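Local coordinates for putative membrane anchored protein (Corynebacterium diphtheriae, PDB 3LSO) that is of unknown function but is probably membrane-anchored and consists of an elongated row of beta-rich domains, at residues L195-I205 and A275-T286; T296-G305 and V322-N331. All coordinates share one frame; numbering follows the deposited sequence.

Contact 1: L195-I205 and A275-T286; sequences LTITAPESASI and APDGETIIPVVT
Ala-203 joins its two peptide groups to the backbone of residues 283-285, and these amides are the flat groups that matter here. Its N-H reaches Pro-283 O at 3.2 Å, in that carbonyl's plane, while its own O takes Val-285 N at 2.9 Å, with the donor nearly in line with the C=O bond. Two residues on, Ile-205 N makes only a weak bond to Val-285 O. This is a short parallel bridge, with Ala-203 and Val-284 on one face, Ser-204 and Val-285 on the other. Just past the bridge, Ile-205 crosses Val-284 at a slant, its CG2 3.9 Å from Val-284 CG1; a chi1 near 171° places CG1 opposite the backbone N of Val-284, where it meets Ile-205. On the Ser-204 and Val-285 face, Ile-426 and Met-428 of strand 425-435 cover Val-285.

Further back, the chain at Pro-200 and Glu-201 steps away from strand 278-285, and packing takes over from pairing. Ala-199 CB meets Ile-282 CD1 at 3.6 Å, Ile-197 CG2 meets Thr-280 CG2 at 3.7 Å, and Leu-195 CD1 reaches Ala-275 CB at 4.2 Å. Strand 196-198 bonds instead to strand 208-214 of the facing sheet, while Gly-278, Thr-280 and Ile-282 bond to strand 258-267. A first strand that starts in one sheet and crosses over to pair in parallel with the last strand of the other is the A/A' switch known from immunoglobulin-like beta sandwiches, and the strand order of residues 195-286 is consistent with that plan.

Contact 2: T296-G305 and V322-N331; sequences TDSYTGLING and VSVSASLLPN
Ser-323 O is held by two donors: Asn-304 N at 2.7 Å, nearly in line with the C=O bond, and a water at 2.7 Å that in turn accepts from Gly-305 N. The CA of Ile-303 adds a CH...O contact to the same oxygen. This is one end of an antiparallel beta ladder, in which strand 298-303 forms an outermost strand of a four-stranded sheet and strand 321-329 lies between it and strand 410-417. Asn-304 stretches the ladder past the last strand pair. Its backbone turns off with positive phi; with CG beside the backbone N (chi1 -69°), OD1 accepts Ser-323 N, standing in for a main-chain carbonyl.

Between the ends, paired backbone bonds join Leu-302 with Ser-325, Thr-300 with Ser-327 and Ser-298 with Leu-329, the bond from Ser-298 N being weak. The face carrying these residues is a mixed one: Thr-300 CG2 rests on Ser-327 CB and on Leu-329 CD1, 3.8 Å from each, and Leu-302 CB meets Ser-325 CB at 3.7 Å. On the other face the Tyr-299 ring crosses Leu-328 at a slant, its CE2 4.1 Å from CG of the leucine. Strand 425-435 packs on this ring, and Asp-295 and Lys-435 hold its hydroxyl.

At the far end, the Asp-297 carboxylate is shared. OD2 is salt-bridged to Lys-435 and hydrogen-bonded to Tyr-436, while OD1 accepts Asn-331 N at 2.9 Å on its anti side, 23° out of the carboxylate plane. Asn-331 answers with its amide: ND2 gives a nearly straight bond of 3.1 Å to Thr-296 O, meeting it 38° above the carbonyl plane.

Contacts 1 and 2 follow each other along the chain, strand 278-285 being succeeded directly by strand 298-303; their centres lie 27 Å apart and their nearest atoms about 13 Å, without touching. Both are partly buried, but contact 1 sits nearer the middle of the chain, 14 Å from its centre against 31 Å. Their chemistry differs with the way each is built: contact 1 spans two sheets, so apolar packing prevails and the backbone bonding is confined to a short parallel stretch. Contact 2 stays within one sheet and runs on a full antiparallel ladder, with polar side chains at both ends. Strand 425-435 lies against both contacts, so the two neighbouring parts of the fold share it.

Contact 1: L195-I205 and A275-T286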
# COMPACT_ATOMS: atom_id res chain seq x y z
N LEU B 195 -1.79 10.45 -2.03
CA LEU B 195 -0.69 10.86 -1.19
C LEU B 195 -0.23 9.71 -0.35
O LEU B 195 -1.05 8.95 0.15
CB LEU B 195 -1.11 11.98 -0.26
CG LEU B 195 -1.24 13.39 -0.83
CD1 LEU B 195 -2.39 13.45 -1.81
CD2 LEU B 195 -1.45 14.39 0.30
N THR B 196 1.08 9.59 -0.20
CA THR B 196 1.68 8.60 0.69
C THR B 196 2.44 9.35 1.78
O THR B 196 2.97 10.44 1.55
CB THR B 196 2.62 7.65 -0.07
OG1 THR B 196 3.81 8.35 -0.45
CG2 THR B 196 1.94 7.08 -1.33
N ILE B 197 2.47 8.77 2.97
CA ILE B 197 2.99 9.47 4.14
C ILE B 197 4.26 8.80 4.66
O ILE B 197 4.38 7.58 4.65
CB ILE B 197 1.94 9.52 5.25
CG1 ILE B 197 0.75 10.36 4.81
CG2 ILE B 197 2.54 10.08 6.53
CD1 ILE B 197 -0.15 10.78 5.94
N THR B 198 5.20 9.62 5.12
CA THR B 198 6.41 9.08 5.71
C THR B 198 6.51 9.55 7.14
O THR B 198 6.52 10.75 7.43
CB THR B 198 7.67 9.47 4.90
OG1 THR B 198 7.54 8.92 3.59
CG2 THR B 198 8.94 8.92 5.56
N ALA B 199 6.56 8.57 8.03
CA ALA B 199 6.56 8.84 9.45
C ALA B 199 7.41 7.77 10.11
O ALA B 199 7.50 6.67 9.60
CB ALA B 199 5.16 8.78 9.97
N PRO B 200 8.04 8.10 11.25
CA PRO B 200 8.86 7.08 11.89
C PRO B 200 8.00 5.89 12.25
O PRO B 200 6.77 6.00 12.28
CB PRO B 200 9.36 7.78 13.16
CG PRO B 200 9.28 9.22 12.85
CD PRO B 200 8.05 9.36 12.01
N GLU B 201 8.64 4.76 12.52
CA GLU B 201 7.94 3.54 12.91
C GLU B 201 7.25 3.70 14.30
O GLU B 201 6.20 3.12 14.56
CB GLU B 201 8.92 2.35 12.87
CG GLU B 201 8.31 1.00 12.48
CD GLU B 201 8.62 -0.11 13.52
OE1 GLU B 201 9.47 -0.99 13.23
OE2 GLU B 201 8.03 -0.09 14.65
N SER B 202 7.86 4.53 15.16
CA SER B 202 7.38 4.88 16.51
C SER B 202 8.00 6.20 16.93
O SER B 202 9.03 6.61 16.39
CB SER B 202 7.83 3.85 17.54
OG SER B 202 7.70 2.54 17.04
N ALA B 203 7.40 6.85 17.93
CA ALA B 203 8.00 8.06 18.49
C ALA B 203 7.70 8.22 19.98
O ALA B 203 6.87 7.49 20.54
CB ALA B 203 7.55 9.29 17.72
N SER B 204 8.40 9.16 20.61
CA SER B 204 8.17 9.46 22.01
C SER B 204 7.57 10.85 22.12
O SER B 204 7.74 11.68 21.23
CB SER B 204 9.49 9.42 22.78
OG SER B 204 10.10 8.16 22.69
N ILE B 205 6.88 11.10 23.23
CA ILE B 205 6.35 12.42 23.50
C ILE B 205 7.48 13.43 23.72
O ILE B 205 8.62 13.07 23.96
CB ILE B 205 5.39 12.40 24.68
CG1 ILE B 205 6.13 12.11 25.98
CG2 ILE B 205 4.32 11.34 24.45
CD1 ILE B 205 5.21 11.89 27.15
N ALA B 275 -7.66 14.77 -4.82
CA ALA B 275 -7.10 13.46 -4.51
C ALA B 275 -7.64 12.84 -3.21
O ALA B 275 -8.12 13.55 -2.32
CB ALA B 275 -5.58 13.53 -4.50
N PRO B 276 -7.60 11.51 -3.11
CA PRO B 276 -7.95 10.95 -1.83
C PRO B 276 -6.88 11.33 -0.82
O PRO B 276 -5.73 11.56 -1.20
CB PRO B 276 -7.91 9.45 -2.11
CG PRO B 276 -8.17 9.34 -3.55
CD PRO B 276 -7.41 10.46 -4.13
N ASP B 277 -7.28 11.41 0.45
CA ASP B 277 -6.36 11.65 1.56
C ASP B 277 -5.49 10.42 1.80
O ASP B 277 -5.94 9.28 1.63
CB ASP B 277 -7.13 11.95 2.85
CG ASP B 277 -8.01 13.22 2.77
OD1 ASP B 277 -7.58 14.26 2.19
OD2 ASP B 277 -9.13 13.18 3.33
N GLY B 278 -4.25 10.65 2.22
CA GLY B 278 -3.41 9.56 2.72
C GLY B 278 -3.42 9.50 4.24
O GLY B 278 -3.36 10.54 4.88
N GLU B 279 -3.52 8.30 4.81
CA GLU B 279 -3.45 8.13 6.27
C GLU B 279 -2.41 7.13 6.67
O GLU B 279 -2.19 6.15 5.98
CB GLU B 279 -4.81 7.70 6.87
CG GLU B 279 -5.57 8.86 7.47
CD GLU B 279 -6.83 8.50 8.26
OE1 GLU B 279 -7.03 7.33 8.71
OE2 GLU B 279 -7.63 9.43 8.46
N THR B 280 -1.78 7.38 7.81
CA THR B 280 -0.98 6.35 8.48
C THR B 280 -1.18 6.42 10.02
O THR B 280 -1.79 7.37 10.53
CB THR B 280 0.52 6.41 8.03
OG1 THR B 280 1.14 5.13 8.19
CG2 THR B 280 1.29 7.43 8.81
N ILE B 281 -0.69 5.42 10.75
CA ILE B 281 -0.83 5.42 12.18
C ILE B 281 0.52 5.33 12.82
O ILE B 281 1.28 4.44 12.47
CB ILE B 281 -1.69 4.24 12.64
CG1 ILE B 281 -3.13 4.44 12.18
CG2 ILE B 281 -1.62 4.09 14.17
CD1 ILE B 281 -4.09 3.37 12.64
N ILE B 282 0.84 6.24 13.75
CA ILE B 282 2.09 6.18 14.48
C ILE B 282 1.86 5.86 15.94
O ILE B 282 1.16 6.60 16.62
CB ILE B 282 2.80 7.51 14.53
CG1 ILE B 282 3.12 8.03 13.14
CG2 ILE B 282 4.12 7.37 15.31
CD1 ILE B 282 3.65 9.48 13.19
N PRO B 283 2.48 4.79 16.43
CA PRO B 283 2.36 4.53 17.83
C PRO B 283 3.29 5.47 18.57
O PRO B 283 4.49 5.47 18.30
CB PRO B 283 2.87 3.10 17.98
CG PRO B 283 3.10 2.61 16.60
CD PRO B 283 3.35 3.80 15.79
N VAL B 284 2.75 6.25 19.49
CA VAL B 284 3.59 7.11 20.29
C VAL B 284 3.64 6.61 21.72
O VAL B 284 2.61 6.38 22.34
CB VAL B 284 3.12 8.54 20.18
CG1 VAL B 284 3.82 9.41 21.15
CG2 VAL B 284 3.39 9.03 18.80
N VAL B 285 4.84 6.43 22.24
CA VAL B 285 5.03 5.85 23.56
C VAL B 285 5.63 6.91 24.49
O VAL B 285 6.21 7.90 24.00
CB VAL B 285 5.99 4.63 23.45
CG1 VAL B 285 5.30 3.46 22.77
CG2 VAL B 285 7.24 5.00 22.68
N THR B 286 5.52 6.72 25.80
CA THR B 286 6.07 7.68 26.79
C THR B 286 7.60 7.84 26.70
O THR B 286 8.12 8.88 26.28
CB THR B 286 5.67 7.29 28.21
OG1 THR B 286 4.24 7.19 28.27
CG2 THR B 286 6.16 8.33 29.23

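Contact 2: T296-G305 and V322-N331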
# COMPACT_ATOMS: atom_id res chain seq x y z
N THR B 296 25.12 -6.75 23.86
CA THR B 296 25.17 -7.68 22.74
C THR B 296 23.96 -8.61 22.73
O THR B 296 23.64 -9.21 21.71
CB THR B 296 26.45 -8.55 22.75
OG1 THR B 296 26.68 -9.07 24.07
CG2 THR B 296 27.62 -7.75 22.33
N ASP B 297 23.28 -8.74 23.85
CA ASP B 297 22.15 -9.63 23.90
C ASP B 297 20.90 -9.05 23.27
O ASP B 297 20.92 -7.96 22.74
CB ASP B 297 21.92 -10.07 25.33
CG ASP B 297 23.12 -10.74 25.89
OD1 ASP B 297 23.69 -11.61 25.19
OD2 ASP B 297 23.52 -10.36 27.00
N SER B 298 19.83 -9.81 23.26
CA SER B 298 18.59 -9.24 22.79
C SER B 298 17.44 -9.81 23.63
O SER B 298 17.66 -10.78 24.36
CB SER B 298 18.43 -9.40 21.28
OG SER B 298 17.93 -10.68 20.93
N TYR B 299 16.26 -9.18 23.55
CA TYR B 299 15.16 -9.45 24.46
C TYR B 299 13.84 -9.72 23.74
O TYR B 299 13.59 -9.24 22.63
CB TYR B 299 14.98 -8.26 25.40
CG TYR B 299 16.22 -7.89 26.14
CD1 TYR B 299 17.28 -7.31 25.49
CD2 TYR B 299 16.34 -8.14 27.51
CE1 TYR B 299 18.44 -6.99 26.14
CE2 TYR B 299 17.51 -7.83 28.20
CZ TYR B 299 18.56 -7.25 27.50
OH TYR B 299 19.75 -6.92 28.12
N THR B 300 12.97 -10.46 24.41
CA THR B 300 11.58 -10.65 23.98
C THR B 300 10.68 -10.68 25.25
O THR B 300 11.17 -10.48 26.38
CB THR B 300 11.40 -11.90 23.08
OG1 THR B 300 10.03 -12.05 22.72
CG2 THR B 300 11.78 -13.15 23.80
N GLY B 301 9.37 -10.92 25.06
CA GLY B 301 8.47 -10.91 26.18
C GLY B 301 7.10 -11.40 25.79
O GLY B 301 6.88 -11.84 24.67
N LEU B 302 6.17 -11.33 26.75
CA LEU B 302 4.81 -11.78 26.57
C LEU B 302 3.99 -10.94 27.49
O LEU B 302 4.42 -10.64 28.61
CB LEU B 302 4.65 -13.24 27.02
CG LEU B 302 5.28 -14.40 26.25
CD1 LEU B 302 5.51 -15.64 27.14
CD2 LEU B 302 4.41 -14.74 25.06
N ILE B 303 2.81 -10.52 27.02
CA ILE B 303 1.79 -9.96 27.90
C ILE B 303 0.53 -10.76 27.70
O ILE B 303 0.11 -10.99 26.57
CB ILE B 303 1.56 -8.47 27.67
CG1 ILE B 303 0.39 -7.99 28.52
CG2 ILE B 303 1.24 -8.21 26.21
CD1 ILE B 303 0.46 -6.51 28.87
N ASN B 304 -0.06 -11.23 28.80
CA ASN B 304 -1.19 -12.16 28.76
C ASN B 304 -0.90 -13.36 27.86
O ASN B 304 -1.78 -13.86 27.16
CB ASN B 304 -2.49 -11.47 28.35
CG ASN B 304 -3.01 -10.51 29.41
OD1 ASN B 304 -2.58 -10.55 30.55
ND2 ASN B 304 -3.93 -9.63 29.03
N GLY B 305 0.36 -13.79 27.88
CA GLY B 305 0.77 -14.99 27.14
C GLY B 305 0.98 -14.85 25.63
O GLY B 305 1.15 -15.87 24.94
N VAL B 322 -2.80 -8.21 34.83
CA VAL B 322 -2.14 -8.76 33.64
C VAL B 322 -0.93 -9.62 34.01
O VAL B 322 -0.33 -9.41 35.07
CB VAL B 322 -1.64 -7.67 32.65
CG1 VAL B 322 -2.77 -6.77 32.21
CG2 VAL B 322 -0.48 -6.86 33.25
N SER B 323 -0.57 -10.55 33.15
CA SER B 323 0.57 -11.38 33.41
C SER B 323 1.61 -11.11 32.34
O SER B 323 1.29 -11.05 31.14
CB SER B 323 0.17 -12.83 33.37
OG SER B 323 -0.13 -13.17 32.04
N VAL B 324 2.84 -10.94 32.76
CA VAL B 324 3.89 -10.50 31.89
C VAL B 324 5.04 -11.48 31.99
O VAL B 324 5.29 -12.06 33.05
CB VAL B 324 4.40 -9.10 32.31
CG1 VAL B 324 5.61 -8.72 31.54
CG2 VAL B 324 3.32 -8.07 32.09
N SER B 325 5.75 -11.64 30.90
CA SER B 325 6.92 -12.46 30.87
C SER B 325 7.99 -11.67 30.15
O SER B 325 7.68 -10.92 29.21
CB SER B 325 6.60 -13.73 30.09
OG SER B 325 7.69 -14.62 30.11
N ALA B 326 9.23 -11.79 30.57
CA ALA B 326 10.34 -11.09 29.87
C ALA B 326 11.55 -12.00 29.79
O ALA B 326 11.95 -12.59 30.80
CB ALA B 326 10.68 -9.81 30.56
N SER B 327 12.13 -12.13 28.60
CA SER B 327 13.22 -13.06 28.41
C SER B 327 14.45 -12.33 27.92
O SER B 327 14.37 -11.55 26.99
CB SER B 327 12.83 -14.08 27.35
OG SER B 327 11.92 -15.05 27.82
N LEU B 328 15.61 -12.60 28.51
CA LEU B 328 16.87 -12.18 27.90
C LEU B 328 17.40 -13.33 27.07
O LEU B 328 17.47 -14.46 27.55
CB LEU B 328 17.87 -11.84 28.99
CG LEU B 328 19.31 -11.46 28.68
CD1 LEU B 328 19.93 -11.17 29.99
CD2 LEU B 328 20.11 -12.60 27.99
N LEU B 329 17.81 -13.05 25.84
CA LEU B 329 18.23 -14.07 24.90
C LEU B 329 19.74 -14.01 24.68
O LEU B 329 20.20 -13.16 23.94
CB LEU B 329 17.48 -13.87 23.59
CG LEU B 329 15.95 -13.74 23.70
CD1 LEU B 329 15.33 -13.28 22.40
CD2 LEU B 329 15.27 -15.04 24.20
N PRO B 330 20.52 -14.90 25.34
CA PRO B 330 21.96 -14.79 25.27
C PRO B 330 22.39 -14.75 23.84
O PRO B 330 21.79 -15.43 23.00
CB PRO B 330 22.44 -16.10 25.87
CG PRO B 330 21.43 -16.48 26.76
CD PRO B 330 20.13 -16.05 26.14
N ASN B 331 23.40 -13.95 23.55
CA ASN B 331 23.96 -13.95 22.23
C ASN B 331 24.86 -15.15 21.99
O ASN B 331 24.76 -15.78 20.95
CB ASN B 331 24.72 -12.67 21.96
CG ASN B 331 25.12 -12.53 20.50
OD1 ASN B 331 25.69 -13.44 19.91
ND2 ASN B 331 24.83 -11.38 19.92
O HOH W 1 2.48 -13.17 29.86